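Local coordinates for protein homoserine dehydrogenase (Thermoplasma acidophilum, PDB 3ING) that probably catalyses the NADPH-dependent reduction of aspartate semialdehyde to homoserine, a shared step in threonine and methionine biosynthesis, at residues A[107-121]-A[131-144]. Numbering follows the deposited sequence.
Sequences FESGMNVVTANKSGL and SANQNSKYIRYEAT. With NA (sodium ion), chain B; NDP (NADPH dihydro-nicotinamide-adenine-dinucleotide phosphate), chain C; EDO (1,2-ethanediol), chain H.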
loop_
_atom_site.group_PDB
_atom_site.type_symbol
_atom_site.label_atom_id
_atom_site.label_comp_id
_atom_site.label_asym_id
_atom_site.label_seq_id
_atom_site.Cartn_x
_atom_site.Cartn_y
_atom_site.Cartn_z
ATOM N N PHE A 107 5.594 25.285 9.957
ATOM C CA PHE A 107 4.890 24.796 11.134
ATOM C C PHE A 107 4.428 25.919 12.017
ATOM O O PHE A 107 3.317 25.874 12.560
ATOM C CB PHE A 107 5.760 23.882 12.003
ATOM C CG PHE A 107 6.205 22.622 11.351
ATOM C CD1 PHE A 107 5.382 21.905 10.485
ATOM C CD2 PHE A 107 7.426 22.093 11.685
ATOM C CE1 PHE A 107 5.809 20.735 9.918
ATOM C CE2 PHE A 107 7.866 20.923 11.151
ATOM C CZ PHE A 107 7.063 20.226 10.254
ATOM N N GLU A 108 5.307 26.903 12.221
ATOM C CA GLU A 108 4.990 28.024 13.071
ATOM C C GLU A 108 3.945 28.902 12.426
ATOM O O GLU A 108 3.287 29.649 13.112
ATOM C CB GLU A 108 6.241 28.870 13.380
ATOM C CG GLU A 108 7.261 28.097 14.218
ATOM C CD GLU A 108 8.538 28.863 14.539
ATOM O OE1 GLU A 108 8.809 29.904 13.909
ATOM O OE2 GLU A 108 9.282 28.365 15.407
ATOM N N SER A 109 3.822 28.837 11.102
ATOM C CA SER A 109 2.834 29.613 10.390
ATOM C C SER A 109 1.503 28.887 10.285
ATOM O O SER A 109 0.658 29.315 9.522
ATOM C CB SER A 109 3.307 29.880 8.969
ATOM O OG SER A 109 4.434 30.733 8.944
ATOM N N GLY A 110 1.339 27.761 10.967
ATOM C CA GLY A 110 0.063 27.045 10.933
ATOM C C GLY A 110 -0.096 26.045 9.800
ATOM O O GLY A 110 -1.219 25.618 9.482
HETATM N N MSE A 111 1.014 25.628 9.207
HETATM C CA MSE A 111 0.946 24.742 8.085
HETATM C C MSE A 111 1.529 23.377 8.383
HETATM O O MSE A 111 2.440 23.243 9.220
HETATM C CB MSE A 111 1.711 25.340 6.915
HETATM C CG MSE A 111 1.215 26.684 6.470
HETATM SE SE MSE A 111 2.123 27.243 4.870
HETATM C CE MSE A 111 3.239 28.100 5.329
ATOM N N ASN A 112 1.011 22.351 7.696
ATOM C CA ASN A 112 1.712 21.054 7.688
ATOM C C ASN A 112 2.669 21.058 6.524
ATOM O O ASN A 112 2.681 22.011 5.732
ATOM C CB ASN A 112 0.731 19.879 7.598
ATOM C CG ASN A 112 -0.171 19.785 8.783
ATOM O OD1 ASN A 112 0.274 19.764 9.941
ATOM N ND2 ASN A 112 -1.466 19.710 8.518
ATOM N N VAL A 113 3.498 20.011 6.414
ATOM C CA VAL A 113 4.457 19.910 5.351
ATOM C C VAL A 113 4.417 18.600 4.619
ATOM O O VAL A 113 4.243 17.545 5.216
ATOM C CB VAL A 113 5.919 20.143 5.909
ATOM C CG1 VAL A 113 6.971 19.865 4.859
ATOM C CG2 VAL A 113 6.059 21.581 6.417
ATOM N N VAL A 114 4.590 18.680 3.299
ATOM C CA VAL A 114 4.838 17.510 2.463
ATOM C C VAL A 114 6.174 17.718 1.761
ATOM O O VAL A 114 6.409 18.775 1.182
ATOM C CB VAL A 114 3.771 17.320 1.406
ATOM C CG1 VAL A 114 4.215 16.246 0.467
ATOM C CG2 VAL A 114 2.397 16.999 2.064
ATOM N N THR A 115 7.061 16.726 1.810
ATOM C CA THR A 115 8.337 16.892 1.170
ATOM C C THR A 115 8.736 15.706 0.300
ATOM O O THR A 115 8.485 14.551 0.620
ATOM C CB THR A 115 9.455 17.186 2.215
ATOM O OG1 THR A 115 10.701 17.535 1.542
ATOM C CG2 THR A 115 9.682 15.979 3.166
ATOM N N ALA A 116 9.369 16.043 -0.812
ATOM C CA ALA A 116 10.134 15.121 -1.685
ATOM C C ALA A 116 11.636 15.226 -1.421
ATOM O O ALA A 116 12.413 14.365 -1.835
ATOM C CB ALA A 116 9.870 15.476 -3.208
ATOM N N ASN A 117 12.033 16.300 -0.763
ATOM C CA ASN A 117 13.435 16.575 -0.472
ATOM C C ASN A 117 13.864 15.729 0.738
ATOM O O ASN A 117 13.194 15.729 1.755
ATOM C CB ASN A 117 13.594 18.094 -0.272
ATOM C CG ASN A 117 14.989 18.510 0.232
ATOM O OD1 ASN A 117 15.586 17.804 0.996
ATOM N ND2 ASN A 117 15.455 19.679 -0.172
ATOM N N LYS A 118 14.973 14.991 0.590
ATOM C CA LYS A 118 15.456 14.036 1.585
ATOM C C LYS A 118 16.441 14.606 2.581
ATOM O O LYS A 118 16.716 13.966 3.605
ATOM C CB LYS A 118 16.151 12.883 0.856
ATOM C CG LYS A 118 15.214 12.285 -0.173
ATOM C CD LYS A 118 15.920 11.531 -1.273
ATOM C CE LYS A 118 15.033 11.522 -2.538
ATOM N NZ LYS A 118 15.720 10.898 -3.703
ATOM N N SER A 119 17.000 15.777 2.292
ATOM C CA SER A 119 18.152 16.265 3.091
ATOM C C SER A 119 17.790 16.764 4.489
ATOM O O SER A 119 18.528 16.560 5.453
ATOM C CB SER A 119 18.851 17.379 2.336
ATOM O OG SER A 119 20.025 17.786 3.015
ATOM N N GLY A 120 16.669 17.459 4.603
ATOM C CA GLY A 120 16.215 17.922 5.918
ATOM C C GLY A 120 16.015 16.758 6.854
ATOM O O GLY A 120 16.590 16.714 7.898
ATOM N N LEU A 121 15.225 15.767 6.432
ATOM C CA LEU A 121 14.947 14.612 7.268
ATOM C C LEU A 121 16.160 13.743 7.501
ATOM O O LEU A 121 16.279 13.126 8.541
ATOM C CB LEU A 121 13.822 13.777 6.637
ATOM C CG LEU A 121 12.450 14.460 6.573
ATOM C CD1 LEU A 121 11.451 13.640 5.763
ATOM C CD2 LEU A 121 11.928 14.772 8.001
ATOM N N SER A 131 10.006 20.502 16.161
ATOM C CA SER A 131 9.246 21.681 15.755
ATOM C C SER A 131 7.825 21.245 15.351
ATOM O O SER A 131 6.838 21.933 15.643
ATOM C CB SER A 131 9.990 22.401 14.625
ATOM O OG SER A 131 9.294 23.552 14.180
ATOM N N ALA A 132 7.707 20.104 14.676
ATOM C CA ALA A 132 6.383 19.581 14.306
ATOM C C ALA A 132 5.538 19.352 15.585
ATOM O O ALA A 132 4.388 19.785 15.700
ATOM C CB ALA A 132 6.527 18.280 13.503
ATOM N N ASN A 133 6.140 18.641 16.538
ATOM C CA ASN A 133 5.495 18.362 17.814
ATOM C C ASN A 133 5.068 19.646 18.525
ATOM O O ASN A 133 3.903 19.811 18.855
ATOM C CB ASN A 133 6.418 17.573 18.731
ATOM C CG ASN A 133 5.770 17.272 20.078
ATOM O OD1 ASN A 133 4.807 16.510 20.159
ATOM N ND2 ASN A 133 6.292 17.884 21.136
ATOM N N GLN A 134 6.002 20.572 18.695
ATOM C CA GLN A 134 5.755 21.789 19.449
ATOM C C GLN A 134 4.642 22.623 18.839
ATOM O O GLN A 134 3.986 23.410 19.516
ATOM C CB GLN A 134 7.040 22.634 19.523
ATOM C CG GLN A 134 8.069 22.128 20.535
ATOM C CD GLN A 134 9.409 22.873 20.442
ATOM O OE1 GLN A 134 9.493 23.943 19.824
ATOM N NE2 GLN A 134 10.463 22.304 21.052
ATOM N N ASN A 135 4.470 22.513 17.537
ATOM C CA ASN A 135 3.468 23.309 16.857
ATOM C C ASN A 135 2.236 22.514 16.533
ATOM O O ASN A 135 1.306 23.052 15.954
ATOM C CB ASN A 135 4.074 23.924 15.590
ATOM C CG ASN A 135 5.054 25.012 15.891
ATOM O OD1 ASN A 135 4.665 26.143 16.207
ATOM N ND2 ASN A 135 6.344 24.709 15.735
ATOM N N SER A 136 2.203 21.243 16.936
ATOM C CA SER A 136 1.078 20.331 16.627
ATOM C C SER A 136 0.783 20.216 15.121
ATOM O O SER A 136 -0.370 20.287 14.660
ATOM C CB SER A 136 -0.188 20.715 17.400
ATOM O OG SER A 136 0.053 20.648 18.803
ATOM N N LYS A 137 1.841 20.008 14.356
ATOM C CA LYS A 137 1.695 19.854 12.913
ATOM C C LYS A 137 2.285 18.547 12.511
ATOM O O LYS A 137 2.854 17.824 13.351
ATOM C CB LYS A 137 2.363 20.985 12.145
ATOM C CG LYS A 137 1.892 22.341 12.504
ATOM C CD LYS A 137 0.462 22.552 12.118
ATOM C CE LYS A 137 0.020 23.936 12.461
ATOM N NZ LYS A 137 -0.173 24.099 13.928
ATOM N N TYR A 138 2.117 18.233 11.222
ATOM C CA TYR A 138 2.578 16.978 10.631
ATOM C C TYR A 138 3.454 17.207 9.439
ATOM O O TYR A 138 3.364 18.252 8.804
ATOM C CB TYR A 138 1.378 16.150 10.137
ATOM C CG TYR A 138 0.418 15.786 11.236
ATOM C CD1 TYR A 138 0.672 14.705 12.072
ATOM C CD2 TYR A 138 -0.710 16.536 11.479
ATOM C CE1 TYR A 138 -0.199 14.360 13.102
ATOM C CE2 TYR A 138 -1.582 16.201 12.519
ATOM C CZ TYR A 138 -1.321 15.110 13.314
ATOM O OH TYR A 138 -2.170 14.773 14.347
ATOM N N ILE A 139 4.291 16.200 9.145
ATOM C CA ILE A 139 5.062 16.161 7.943
ATOM C C ILE A 139 4.936 14.796 7.311
ATOM O O ILE A 139 5.030 13.763 8.000
ATOM C CB ILE A 139 6.570 16.521 8.201
ATOM C CG1 ILE A 139 7.339 16.501 6.881
ATOM C CG2 ILE A 139 7.214 15.615 9.317
ATOM C CD1 ILE A 139 8.682 17.292 6.901
ATOM N N ARG A 140 4.700 14.782 5.994
ATOM C CA ARG A 140 4.709 13.542 5.226
ATOM C C ARG A 140 5.786 13.627 4.148
ATOM O O ARG A 140 6.189 14.721 3.709
ATOM C CB ARG A 140 3.320 13.188 4.651
ATOM C CG ARG A 140 2.244 12.926 5.698
ATOM C CD ARG A 140 0.948 12.315 5.030
ATOM N NE ARG A 140 1.240 10.976 4.528
ATOM C CZ ARG A 140 1.191 9.857 5.271
ATOM N NH1 ARG A 140 0.833 9.903 6.525
ATOM N NH2 ARG A 140 1.506 8.677 4.737
ATOM N N TYR A 141 6.286 12.450 3.776
ATOM C CA TYR A 141 7.514 12.309 2.990
ATOM C C TYR A 141 7.556 11.079 2.088
ATOM O O TYR A 141 8.607 10.492 1.832
ATOM C CB TYR A 141 8.702 12.406 3.955
ATOM C CG TYR A 141 8.573 11.592 5.246
ATOM C CD1 TYR A 141 8.934 10.252 5.277
ATOM C CD2 TYR A 141 8.115 12.165 6.421
ATOM C CE1 TYR A 141 8.832 9.497 6.447
ATOM C CE2 TYR A 141 8.023 11.414 7.602
ATOM C CZ TYR A 141 8.367 10.077 7.599
ATOM O OH TYR A 141 8.273 9.315 8.758
ATOM N N GLU A 142 6.400 10.730 1.536
ATOM C CA GLU A 142 6.332 9.605 0.626
ATOM C C GLU A 142 7.392 9.620 -0.464
ATOM O O GLU A 142 8.050 8.620 -0.717
ATOM C CB GLU A 142 4.975 9.551 -0.060
ATOM C CG GLU A 142 4.778 8.248 -0.855
ATOM C CD GLU A 142 4.782 7.046 0.074
ATOM O OE1 GLU A 142 3.930 7.013 0.971
ATOM O OE2 GLU A 142 5.662 6.178 -0.079
ATOM N N ALA A 143 7.521 10.739 -1.148
ATOM C CA ALA A 143 8.443 10.867 -2.270
ATOM C C ALA A 143 9.922 10.808 -1.915
ATOM O O ALA A 143 10.744 10.670 -2.808
ATOM C CB ALA A 143 8.138 12.187 -3.032
ATOM N N THR A 144 10.276 10.915 -0.629
ATOM C CA THR A 144 11.672 10.920 -0.221
ATOM C C THR A 144 12.348 9.542 -0.304
ATOM O O THR A 144 13.543 9.509 -0.344
ATOM C CB THR A 144 11.860 11.434 1.217
ATOM O OG1 THR A 144 11.241 10.496 2.137
ATOM C CG2 THR A 144 11.275 12.860 1.354
HETATM NA NA NA B . 7.775 6.297 -1.976
HETATM P PA NDP C . 15.187 20.036 -10.001
HETATM O O1A NDP C . 14.710 19.614 -11.331
HETATM O O2A NDP C . 16.592 20.502 -9.917
HETATM O O5B NDP C . 14.262 21.222 -9.426
HETATM C C5B NDP C . 14.503 21.940 -8.233
HETATM C C4B NDP C . 13.572 23.140 -8.144
HETATM O O4B NDP C . 13.856 23.928 -7.017
HETATM C C3B NDP C . 13.761 24.102 -9.324
HETATM O O3B NDP C . 12.577 24.846 -9.565
HETATM C C2B NDP C . 14.841 25.008 -8.841
HETATM O O2B NDP C . 14.874 26.258 -9.472
HETATM C C1B NDP C . 14.388 25.190 -7.416
HETATM N N9A NDP C . 15.435 25.574 -6.478
HETATM C C8A NDP C . 16.773 25.292 -6.461
HETATM N N7A NDP C . 17.297 25.838 -5.319
HETATM C C5A NDP C . 16.307 26.439 -4.643
HETATM C C6A NDP C . 16.334 27.140 -3.455
HETATM N N6A NDP C . 17.380 27.045 -2.639
HETATM N N1A NDP C . 15.146 27.620 -3.033
HETATM C C2A NDP C . 13.970 27.488 -3.745
HETATM N N3A NDP C . 13.923 26.784 -4.933
HETATM C C4A NDP C . 15.122 26.275 -5.342
HETATM O O3 NDP C . 14.963 18.849 -8.941
HETATM P PN NDP C . 13.892 17.655 -9.056
HETATM O O1N NDP C . 14.429 16.605 -9.973
HETATM O O2N NDP C . 12.565 18.286 -9.334
HETATM O O5D NDP C . 13.899 17.021 -7.562
HETATM C C5D NDP C . 13.315 17.846 -6.554
HETATM C C4D NDP C . 13.418 17.133 -5.209
HETATM O O4D NDP C . 12.711 15.917 -5.314
HETATM C C3D NDP C . 14.822 16.757 -4.818
HETATM O O3D NDP C . 15.115 17.036 -3.444
HETATM C C2D NDP C . 14.914 15.278 -5.136
HETATM O O2D NDP C . 15.851 14.603 -4.340
HETATM C C1D NDP C . 13.499 14.828 -4.860
HETATM N N1N NDP C . 13.139 13.586 -5.521
HETATM C C2N NDP C . 13.245 13.491 -6.884
HETATM C C3N NDP C . 13.093 12.287 -7.556
HETATM C C7N NDP C . 13.078 12.290 -9.037
HETATM O O7N NDP C . 12.236 11.379 -9.635
HETATM N N7N NDP C . 13.731 13.195 -9.753
HETATM C C4N NDP C . 12.459 11.084 -6.866
HETATM C C5N NDP C . 12.349 11.308 -5.383
HETATM C C6N NDP C . 12.666 12.526 -4.787
HETATM P P2B NDP C . 14.952 26.443 -11.063
HETATM O O1X NDP C . 15.194 27.926 -11.140
HETATM O O2X NDP C . 13.707 25.863 -11.796
HETATM O O3X NDP C . 16.161 25.656 -11.456
HETATM C C1 EDO H . 1.307 16.442 15.664
HETATM O O1 EDO H . 2.440 17.262 15.971
HETATM C C2 EDO H . 0.558 16.102 16.938
HETATM O O2 EDO H . -0.600 16.941 17.031
HETATM O O HOH W 1 1.367 26.962 15.060
HETATM O O HOH W 2 9.195 25.597 16.215
HETATM O O HOH W 3 6.139 13.216 -0.485
#
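A beta-alpha-beta crossover of the Rossmann-type NADPH-binding domain pairs strand 112-115 with the parallel strand 139-140, outermost in this chain's sheet. Val113 N donates to Tyr138 O, Arg140 N to Val113 O, and Thr115 N to Arg140 O. Asn112 extends this ladder with its side chain: OD1 takes Tyr138 N at 2.7 Å, the donor standing 35° out of the carbonyl plane. Val113 and Ile139 project from the same face of the sheet, Val113 CG1 to Ile139 CD1 3.7 Å. Beyond them, Phe107 turns its ring into the end of helix 119-135. Ala132 CA sits over one face in a CH-pi contact, 4.0 Å from the centroid, while Ser131 OG meets the edge in plane and Lys137 CB approaches Phe107 CD1 at 3.6 Å. Replacing Phe107 by an alanine would remove the ring, and Ala132 and the Lys137 methylenes would probably lose their common packing surface. Two kinks in the Lys137 chain (chi2 -66°, chi4 -74°) turn NZ back to Asn135 O (2.7 Å). At the other end, water 3 bridges Thr115 O and Ala143 N, and Ala116 CB meets Ala143 CB at 3.7 Å beside the NADPH. Ring packing, backed by a water bridging Glu108 (also salt-bridged to Arg104), Ser131 and Asn135, thus joins the helix ends; backbone bonds zip the strands, whose linked ends bring Ala116 O and Ala143 O to the nicotinamide ribose and ring.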